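Local coordinates for protein exotoxin 6 (PDB 4ZYS) that is a staphylococcal superantigen-like exotoxin, built of an OB-fold and a beta-grasp domain, that probably acts on host defences, at residues K14-K19 against L74-S79; N68-I73 against G89-N94; K125-L130 against G181-G186. One frame throughout, in Å; residues are numbered along the deposited sequence.

Interaction 1 (K14-K19 against L74-S79); sequences KHYYNK and LREGDS
Lys-19 reaches across to the loop 74-79 and sets its ammonium between two backbone carbonyls, NZ lying 2.8 Å from Arg-75 O and 2.8 Å from Gly-77 O. The bend at its last torsion (chi4 -94°) turns NZ in between the two carbonyl oxygens, and Asp-78 OD1 adds a long salt bridge. His-15 and Asp-78 meet head-on: the histidine NE2 donates to the same Asp-78 OD1 at 3.1 Å, about at right angles to the lysine, nearly straight and in the imidazole plane, while the ring and carboxylate planes stand 72° apart. One oxygen is thus shared by a ring N-H and a lysine, which probably stabilises its negative charge. Tyr-16 works on the other flank. Its OH gives a 2.8 Å hydrogen bond to the syn lone pair of Glu-76 OE2, the ring turned 51° from that carboxylate. Leu-74 lies against both Tyr-16 and Lys-19, its CD2 3.6 Å from Tyr-16 CE1 and 3.7 Å from Lys-19 CD, with CD1 over a face of the tyrosine ring. The contact fastens the C-terminal end of helix 10-17 to the loop joining strands 69-74 and 84-92 of the OB-fold; Leu-74 also touches Tyr-135 of helix 130-145, and Lys-174 makes a cation-pi contact with Tyr-16.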
loop_
_atom_site.group_PDB
_atom_site.type_symbol
_atom_site.label_atom_id
_atom_site.label_comp_id
_atom_site.label_asym_id
_atom_site.label_seq_id
_atom_site.Cartn_x
_atom_site.Cartn_y
_atom_site.Cartn_z
ATOM N N LYS A 14 -5.838 -9.182 10.475
ATOM C CA LYS A 14 -5.739 -8.156 11.506
ATOM C C LYS A 14 -4.273 -7.926 11.902
ATOM O O LYS A 14 -3.830 -6.780 11.909
ATOM C CB LYS A 14 -6.575 -8.516 12.742
ATOM C CG LYS A 14 -6.969 -7.290 13.566
ATOM C CD LYS A 14 -7.590 -7.688 14.890
ATOM C CE LYS A 14 -7.988 -6.513 15.758
ATOM N NZ LYS A 14 -6.823 -5.872 16.447
ATOM N N HIS A 15 -3.531 -9.013 12.201
ATOM C CA HIS A 15 -2.135 -8.946 12.617
ATOM C C HIS A 15 -1.276 -8.249 11.535
ATOM O O HIS A 15 -0.558 -7.284 11.830
ATOM C CB HIS A 15 -1.595 -10.358 12.938
ATOM C CG HIS A 15 -0.147 -10.350 13.301
ATOM N ND1 HIS A 15 0.283 -9.952 14.573
ATOM C CD2 HIS A 15 0.938 -10.593 12.526
ATOM C CE1 HIS A 15 1.607 -10.025 14.538
ATOM N NE2 HIS A 15 2.049 -10.403 13.328
ATOM N N TYR A 16 -1.406 -8.702 10.278
ATOM C CA TYR A 16 -0.660 -8.151 9.151
ATOM C C TYR A 16 -0.959 -6.663 8.968
ATOM O O TYR A 16 -0.021 -5.855 8.905
ATOM C CB TYR A 16 -0.976 -8.944 7.859
ATOM C CG TYR A 16 -0.207 -8.461 6.656
ATOM C CD1 TYR A 16 1.112 -8.844 6.450
ATOM C CD2 TYR A 16 -0.785 -7.588 5.740
ATOM C CE1 TYR A 16 1.834 -8.383 5.357
ATOM C CE2 TYR A 16 -0.075 -7.125 4.637
ATOM C CZ TYR A 16 1.238 -7.517 4.457
ATOM O OH TYR A 16 1.947 -7.063 3.379
ATOM N N TYR A 17 -2.263 -6.287 8.926
ATOM C CA TYR A 17 -2.663 -4.908 8.684
ATOM C C TYR A 17 -2.542 -4.000 9.928
ATOM O O TYR A 17 -2.681 -2.792 9.775
ATOM C CB TYR A 17 -4.047 -4.850 8.041
ATOM C CG TYR A 17 -3.922 -5.221 6.574
ATOM C CD1 TYR A 17 -3.274 -4.375 5.676
ATOM C CD2 TYR A 17 -4.281 -6.493 6.122
ATOM C CE1 TYR A 17 -3.077 -4.741 4.353
ATOM C CE2 TYR A 17 -4.099 -6.865 4.794
ATOM C CZ TYR A 17 -3.513 -5.978 3.907
ATOM O OH TYR A 17 -3.313 -6.333 2.591
ATOM N N ASN A 18 -2.125 -4.534 11.094
ATOM C CA ASN A 18 -1.834 -3.724 12.286
ATOM C C ASN A 18 -0.302 -3.529 12.463
ATOM O O ASN A 18 0.114 -2.862 13.407
ATOM C CB ASN A 18 -2.442 -4.344 13.562
ATOM C CG ASN A 18 -3.919 -4.032 13.744
ATOM O OD1 ASN A 18 -4.452 -3.054 13.211
ATOM N ND2 ASN A 18 -4.620 -4.860 14.497
ATOM N N LYS A 19 0.530 -4.122 11.564
ATOM C CA LYS A 19 2.004 -4.040 11.633
ATOM C C LYS A 19 2.484 -2.590 11.510
ATOM O O LYS A 19 1.964 -1.866 10.663
ATOM C CB LYS A 19 2.662 -4.891 10.532
ATOM C CG LYS A 19 2.633 -6.382 10.780
ATOM C CD LYS A 19 3.108 -7.126 9.544
ATOM C CE LYS A 19 3.509 -8.564 9.793
ATOM N NZ LYS A 19 4.967 -8.696 10.035
ATOM N N LEU A 74 6.732 -2.169 5.192
ATOM C CA LEU A 74 6.047 -3.056 6.116
ATOM C C LEU A 74 6.881 -4.352 6.202
ATOM O O LEU A 74 7.093 -5.024 5.198
ATOM C CB LEU A 74 4.598 -3.307 5.632
ATOM C CG LEU A 74 3.681 -4.144 6.537
ATOM C CD1 LEU A 74 2.250 -3.855 6.211
ATOM C CD2 LEU A 74 3.907 -5.637 6.308
ATOM N N ARG A 75 7.348 -4.691 7.407
ATOM C CA ARG A 75 8.127 -5.909 7.676
ATOM C C ARG A 75 7.328 -7.144 7.357
ATOM O O ARG A 75 6.303 -7.388 7.998
ATOM C CB ARG A 75 8.515 -6.002 9.156
ATOM C CG ARG A 75 9.863 -5.526 9.525
ATOM C CD ARG A 75 10.033 -5.631 11.026
ATOM N NE ARG A 75 10.533 -6.930 11.515
ATOM C CZ ARG A 75 11.825 -7.252 11.633
ATOM N NH1 ARG A 75 12.767 -6.422 11.207
ATOM N NH2 ARG A 75 12.179 -8.424 12.138
ATOM N N GLU A 76 7.771 -7.926 6.394
ATOM C CA GLU A 76 7.102 -9.202 6.131
ATOM C C GLU A 76 7.576 -10.228 7.169
ATOM O O GLU A 76 8.748 -10.198 7.586
ATOM C CB GLU A 76 7.392 -9.710 4.711
ATOM C CG GLU A 76 6.723 -8.903 3.606
ATOM C CD GLU A 76 5.212 -8.987 3.505
ATOM O OE1 GLU A 76 4.657 -10.105 3.597
ATOM O OE2 GLU A 76 4.590 -7.938 3.237
ATOM N N GLY A 77 6.654 -11.078 7.610
ATOM C CA GLY A 77 6.938 -12.141 8.573
ATOM C C GLY A 77 7.131 -11.742 10.020
ATOM O O GLY A 77 7.043 -10.567 10.389
ATOM N N ASP A 78 7.376 -12.744 10.853
ATOM C CA ASP A 78 7.579 -12.559 12.282
ATOM C C ASP A 78 8.920 -13.168 12.619
ATOM O O ASP A 78 9.033 -14.389 12.724
ATOM C CB ASP A 78 6.404 -13.173 13.074
ATOM C CG ASP A 78 5.044 -12.603 12.669
ATOM O OD1 ASP A 78 4.899 -11.344 12.644
ATOM O OD2 ASP A 78 4.130 -13.406 12.360
ATOM N N SER A 79 9.958 -12.318 12.670
ATOM C CA SER A 79 11.344 -12.737 12.865
ATOM C C SER A 79 12.165 -11.812 13.745
ATOM O O SER A 79 11.807 -10.660 13.946
ATOM C CB SER A 79 12.046 -12.859 11.518
ATOM O OG SER A 79 12.297 -11.617 10.876
#

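Interaction 2 (N68-I73 against G89-N94); sequences NIDVFI and GVTKTN
Strands 69-73 and 90-92 run antiparallel as the two arms of a beta hairpin in the OB-fold sheet, their short axes 4.6 Å apart at closest approach and 151° between directions. Asp-70 and Thr-91 form the hydrogen-bonded pair, with Asp-70 N to Thr-91 O at 2.9 Å and Thr-91 N to Asp-70 O at 3.1 Å; the non-hydrogen-bonded pairs Ile-69/Lys-92 and Val-71/Val-90 lie to either side. Further backbone bonds extend the ladder, from Thr-93 N to Asn-68 O and from Phe-72 N to Gly-89 O. Val-71 and Val-90 share the apolar face, where both rest on Ile-51 of strand 47-52. A chi1 of -171° turns Val-90 CG1 towards Ile-69 CD1, which it meets obliquely at 4.0 Å. Asp-70 and Thr-91 occupy the other face, and Lys-125 NZ binds both their side chains. Asp-70 crosses Thr-93 at about a right angle; OD1 of the aspartate takes the Thr-93 hydroxyl on its syn side, and Asn-26 N is a second donor to that oxygen. OD2 also accepts from a water that Asn-94 N donates to. Both carboxylate oxygens of this buried aspartate are therefore multiply held, which would be expected to favour its ionised form. At the Asn-68 end of the pairing, Asn-68 and Lys-92 run alongside each other in the same direction. Lys-92 NZ donates to Lys-60 O, and two waters bridge it to the amide: one donates to Asn-68 OD1 at 2.7 Å and accepts from Lys-92 NZ at 2.8 Å.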
loop_
_atom_site.group_PDB
_atom_site.type_symbol
_atom_site.label_atom_id
_atom_site.label_comp_id
_atom_site.label_asym_id
_atom_site.label_seq_id
_atom_site.Cartn_x
_atom_site.Cartn_y
_atom_site.Cartn_z
ATOM N N ASN A 68 15.605 9.574 -5.757
ATOM C CA ASN A 68 14.366 10.348 -5.937
ATOM C C ASN A 68 13.165 9.441 -5.625
ATOM O O ASN A 68 12.201 9.380 -6.387
ATOM C CB ASN A 68 14.320 10.855 -7.401
ATOM C CG ASN A 68 14.301 9.721 -8.439
ATOM O OD1 ASN A 68 14.819 8.598 -8.226
ATOM N ND2 ASN A 68 13.626 9.961 -9.554
ATOM N N ILE A 69 13.247 8.681 -4.542
ATOM C CA ILE A 69 12.203 7.712 -4.271
ATOM C C ILE A 69 11.533 7.963 -2.947
ATOM O O ILE A 69 12.096 8.611 -2.057
ATOM C CB ILE A 69 12.759 6.236 -4.344
ATOM C CG1 ILE A 69 13.954 5.994 -3.393
ATOM C CG2 ILE A 69 13.104 5.832 -5.765
ATOM C CD1 ILE A 69 14.096 4.557 -2.846
ATOM N N ASP A 70 10.307 7.438 -2.827
ATOM C CA ASP A 70 9.549 7.393 -1.581
ATOM C C ASP A 70 9.383 5.945 -1.242
ATOM O O ASP A 70 9.275 5.114 -2.145
ATOM C CB ASP A 70 8.184 8.099 -1.686
ATOM C CG ASP A 70 8.264 9.583 -1.981
ATOM O OD1 ASP A 70 9.384 10.152 -1.887
ATOM O OD2 ASP A 70 7.223 10.170 -2.342
ATOM N N VAL A 71 9.387 5.610 0.052
ATOM C CA VAL A 71 9.238 4.218 0.446
ATOM C C VAL A 71 8.137 4.108 1.479
ATOM O O VAL A 71 7.943 5.009 2.293
ATOM C CB VAL A 71 10.569 3.539 0.919
ATOM C CG1 VAL A 71 11.637 3.602 -0.173
ATOM C CG2 VAL A 71 11.096 4.145 2.224
ATOM N N PHE A 72 7.371 3.007 1.373
ATOM C CA PHE A 72 6.319 2.569 2.279
ATOM C C PHE A 72 6.705 1.150 2.652
ATOM O O PHE A 72 6.534 0.241 1.835
ATOM C CB PHE A 72 4.935 2.669 1.615
ATOM C CG PHE A 72 3.801 2.439 2.583
ATOM C CD1 PHE A 72 3.326 1.153 2.830
ATOM C CD2 PHE A 72 3.215 3.509 3.262
ATOM C CE1 PHE A 72 2.298 0.929 3.755
ATOM C CE2 PHE A 72 2.159 3.292 4.163
ATOM C CZ PHE A 72 1.693 2.001 4.390
ATOM N N ILE A 73 7.336 0.977 3.829
ATOM C CA ILE A 73 7.916 -0.288 4.284
ATOM C C ILE A 73 7.089 -0.918 5.411
ATOM O O ILE A 73 6.841 -0.313 6.456
ATOM C CB ILE A 73 9.417 -0.063 4.717
ATOM C CG1 ILE A 73 10.297 0.406 3.517
ATOM C CG2 ILE A 73 10.054 -1.278 5.457
ATOM C CD1 ILE A 73 11.565 1.152 3.930
ATOM N N GLY A 89 5.858 -0.938 -2.635
ATOM C CA GLY A 89 5.740 0.352 -1.961
ATOM C C GLY A 89 6.842 1.350 -2.251
ATOM O O GLY A 89 7.078 2.260 -1.438
ATOM N N VAL A 90 7.543 1.170 -3.399
ATOM C CA VAL A 90 8.622 2.062 -3.847
ATOM C C VAL A 90 8.085 2.826 -5.020
ATOM O O VAL A 90 7.676 2.243 -6.029
ATOM C CB VAL A 90 9.987 1.379 -4.151
ATOM C CG1 VAL A 90 11.074 2.435 -4.395
ATOM C CG2 VAL A 90 10.398 0.455 -2.991
ATOM N N THR A 91 8.013 4.136 -4.847
ATOM C CA THR A 91 7.456 5.076 -5.825
ATOM C C THR A 91 8.449 6.236 -6.086
ATOM O O THR A 91 9.451 6.363 -5.382
ATOM C CB THR A 91 6.091 5.617 -5.290
ATOM O OG1 THR A 91 6.272 6.174 -3.990
ATOM C CG2 THR A 91 4.989 4.558 -5.232
ATOM N N LYS A 92 8.158 7.061 -7.113
ATOM C CA LYS A 92 8.929 8.251 -7.451
ATOM C C LYS A 92 8.473 9.362 -6.517
ATOM O O LYS A 92 7.279 9.499 -6.256
ATOM C CB LYS A 92 8.737 8.667 -8.932
ATOM C CG LYS A 92 9.086 7.589 -9.978
ATOM C CD LYS A 92 10.608 7.337 -10.159
ATOM C CE LYS A 92 10.896 6.093 -10.972
ATOM N NZ LYS A 92 12.255 6.112 -11.575
ATOM N N THR A 93 9.419 10.144 -6.002
ATOM C CA THR A 93 9.113 11.240 -5.116
ATOM C C THR A 93 8.409 12.374 -5.898
ATOM O O THR A 93 8.538 12.444 -7.126
ATOM C CB THR A 93 10.388 11.728 -4.422
ATOM O OG1 THR A 93 9.991 12.423 -3.247
ATOM C CG2 THR A 93 11.248 12.646 -5.309
ATOM N N ASN A 94 7.705 13.277 -5.180
ATOM C CA ASN A 94 7.037 14.417 -5.799
ATOM C C ASN A 94 8.044 15.394 -6.377
ATOM O O ASN A 94 9.134 15.582 -5.823
ATOM C CB ASN A 94 6.124 15.154 -4.794
ATOM C CG ASN A 94 4.803 14.465 -4.479
ATOM O OD1 ASN A 94 4.541 13.321 -4.876
ATOM N ND2 ASN A 94 3.902 15.177 -3.807
HETATM O O HOH W 1 14.306 6.413 -9.680
HETATM O O HOH W 2 13.449 8.967 -12.279
HETATM O O HOH W 3 6.705 12.732 -2.260
#

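Interaction 3 (K125-L130 against G181-G186); sequences KEDISL and GDSIDG
A small two-stranded antiparallel ribbon in the beta-grasp domain pairs 127-129, just before helix 130-145, with 183-185, just before strand 189-196. Ile-128 and Ile-184 are its hydrogen-bonded pair: Ile-184 N reaches Ile-128 O at 2.8 Å, and Ile-128 N returns to Ile-184 O at 3.1 Å. Gly-186 N to Glu-126 O and Leu-130 N to Asp-182 O close the two ends. The isoleucine side chains share one face, Ile-128 CG2 lying 4.0 Å from Ile-184 CG1, and both pack on Leu-133 of the helix and Ile-189 of the last strand. On the other face Ser-183 OG donates to Asp-127 OD1 at 2.6 Å, entering on the syn side and 19° out of the carboxylate plane. With chi1 at 70° the Ser-183 hydroxyl is directed at OD1. Asp-127 OD2 makes a salt bridge to Lys-60 and accepts a hydrogen bond from Lys-92 N, both from the OB-fold domain. Ser-129, the N-cap residue, binds Glu-132 N through OG. The ribbon is thus two-sided: apolar contacts tie it to its own domain, while the hydroxyl bond to one oxygen of Asp-127 would steady the carboxylate whose other oxygen holds the OB-fold.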
loop_
_atom_site.group_PDB
_atom_site.type_symbol
_atom_site.label_atom_id
_atom_site.label_comp_id
_atom_site.label_asym_id
_atom_site.label_seq_id
_atom_site.Cartn_x
_atom_site.Cartn_y
_atom_site.Cartn_z
ATOM N N LYS A 125 0.724 12.309 -2.387
ATOM C CA LYS A 125 1.660 11.827 -3.381
ATOM C C LYS A 125 1.140 11.771 -4.809
ATOM O O LYS A 125 0.016 11.341 -5.063
ATOM C CB LYS A 125 2.160 10.444 -2.960
ATOM C CG LYS A 125 3.276 10.552 -1.909
ATOM C CD LYS A 125 3.727 9.203 -1.279
ATOM C CE LYS A 125 4.134 8.111 -2.252
ATOM N NZ LYS A 125 5.140 8.583 -3.261
ATOM N N GLU A 126 2.011 12.161 -5.754
ATOM C CA GLU A 126 1.725 12.074 -7.199
ATOM C C GLU A 126 1.770 10.619 -7.651
ATOM O O GLU A 126 0.967 10.173 -8.466
ATOM C CB GLU A 126 2.769 12.852 -7.999
ATOM C CG GLU A 126 2.697 14.350 -7.857
ATOM C CD GLU A 126 3.744 14.975 -8.750
ATOM O OE1 GLU A 126 3.530 15.004 -9.983
ATOM O OE2 GLU A 126 4.825 15.335 -8.232
ATOM N N ASP A 127 2.755 9.900 -7.151
ATOM C CA ASP A 127 2.955 8.502 -7.465
ATOM C C ASP A 127 2.707 7.720 -6.171
ATOM O O ASP A 127 3.566 7.717 -5.309
ATOM C CB ASP A 127 4.377 8.310 -8.022
ATOM C CG ASP A 127 4.611 6.933 -8.605
ATOM O OD1 ASP A 127 3.647 6.334 -9.097
ATOM O OD2 ASP A 127 5.768 6.453 -8.556
ATOM N N ILE A 128 1.510 7.150 -5.991
ATOM C CA ILE A 128 1.150 6.428 -4.769
ATOM C C ILE A 128 0.951 4.913 -5.090
ATOM O O ILE A 128 0.278 4.565 -6.054
ATOM C CB ILE A 128 -0.082 7.091 -4.074
ATOM C CG1 ILE A 128 -0.368 6.470 -2.669
ATOM C CG2 ILE A 128 -1.351 7.100 -4.967
ATOM C CD1 ILE A 128 -1.086 7.409 -1.687
ATOM N N SER A 129 1.575 4.029 -4.299
ATOM C CA SER A 129 1.472 2.593 -4.518
ATOM C C SER A 129 0.162 2.028 -3.991
ATOM O O SER A 129 -0.388 2.532 -3.006
ATOM C CB SER A 129 2.640 1.855 -3.869
ATOM O OG SER A 129 2.598 1.954 -2.457
ATOM N N LEU A 130 -0.293 0.922 -4.599
ATOM C CA LEU A 130 -1.452 0.206 -4.119
ATOM C C LEU A 130 -1.167 -0.339 -2.747
ATOM O O LEU A 130 -2.099 -0.420 -1.954
ATOM C CB LEU A 130 -1.861 -0.913 -5.083
ATOM C CG LEU A 130 -2.512 -0.445 -6.382
ATOM C CD1 LEU A 130 -2.814 -1.607 -7.255
ATOM C CD2 LEU A 130 -3.793 0.330 -6.119
ATOM N N GLY A 181 3.791 -3.394 -5.663
ATOM C CA GLY A 181 4.718 -2.537 -6.398
ATOM C C GLY A 181 4.059 -1.717 -7.483
ATOM O O GLY A 181 4.746 -0.972 -8.190
ATOM N N ASP A 182 2.716 -1.841 -7.631
ATOM C CA ASP A 182 1.954 -1.066 -8.616
ATOM C C ASP A 182 1.590 0.271 -8.031
ATOM O O ASP A 182 1.272 0.365 -6.848
ATOM C CB ASP A 182 0.703 -1.819 -9.085
ATOM C CG ASP A 182 1.007 -3.046 -9.928
ATOM O OD1 ASP A 182 2.172 -3.201 -10.350
ATOM O OD2 ASP A 182 0.078 -3.861 -10.148
ATOM N N SER A 183 1.694 1.320 -8.838
ATOM C CA SER A 183 1.398 2.656 -8.361
ATOM C C SER A 183 0.467 3.351 -9.322
ATOM O O SER A 183 0.414 3.002 -10.497
ATOM C CB SER A 183 2.683 3.460 -8.156
ATOM O OG SER A 183 3.285 3.761 -9.399
ATOM N N ILE A 184 -0.312 4.304 -8.809
ATOM C CA ILE A 184 -1.280 5.052 -9.609
ATOM C C ILE A 184 -1.035 6.549 -9.400
ATOM O O ILE A 184 -0.361 6.935 -8.444
ATOM C CB ILE A 184 -2.741 4.611 -9.282
ATOM C CG1 ILE A 184 -3.115 4.853 -7.809
ATOM C CG2 ILE A 184 -2.965 3.143 -9.690
ATOM C CD1 ILE A 184 -4.616 4.507 -7.385
ATOM N N ASP A 185 -1.567 7.384 -10.294
ATOM C CA ASP A 185 -1.427 8.840 -10.192
ATOM C C ASP A 185 -2.375 9.339 -9.117
ATOM O O ASP A 185 -3.591 9.280 -9.285
ATOM C CB ASP A 185 -1.696 9.527 -11.563
ATOM C CG ASP A 185 -1.368 11.012 -11.650
ATOM O OD1 ASP A 185 -1.211 11.654 -10.587
ATOM O OD2 ASP A 185 -1.260 11.539 -12.798
ATOM N N GLY A 186 -1.805 9.792 -8.006
ATOM C CA GLY A 186 -2.544 10.300 -6.851
ATOM C C GLY A 186 -3.407 11.505 -7.171
ATOM O O GLY A 186 -4.444 11.722 -6.535
#

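Overall arrangement
Interactions 1 and 2 both belong to the OB-fold and adjoin in sequence at residues 73 and 74, although their centres are 20 Å apart: strand 69-74 forms one arm of the hairpin of interaction 2 and then runs into the loop of interaction 1. Interaction 3, in the beta-grasp domain, is centred only 9 Å from interaction 2. Lys-125 NZ joins the two, 2.8 Å from Asp-70 OD2 in a salt bridge and 2.8 Å from Thr-91 OG1 in a probable hydrogen bond, while Thr-91 CB packs 3.3 Å from Asp-127 O. These contacts are part of the interface between the domains. Interactions 1 and 3 lie on opposite sides of the chain's centre, their centres 21 Å and nearest atoms about 8 Å apart.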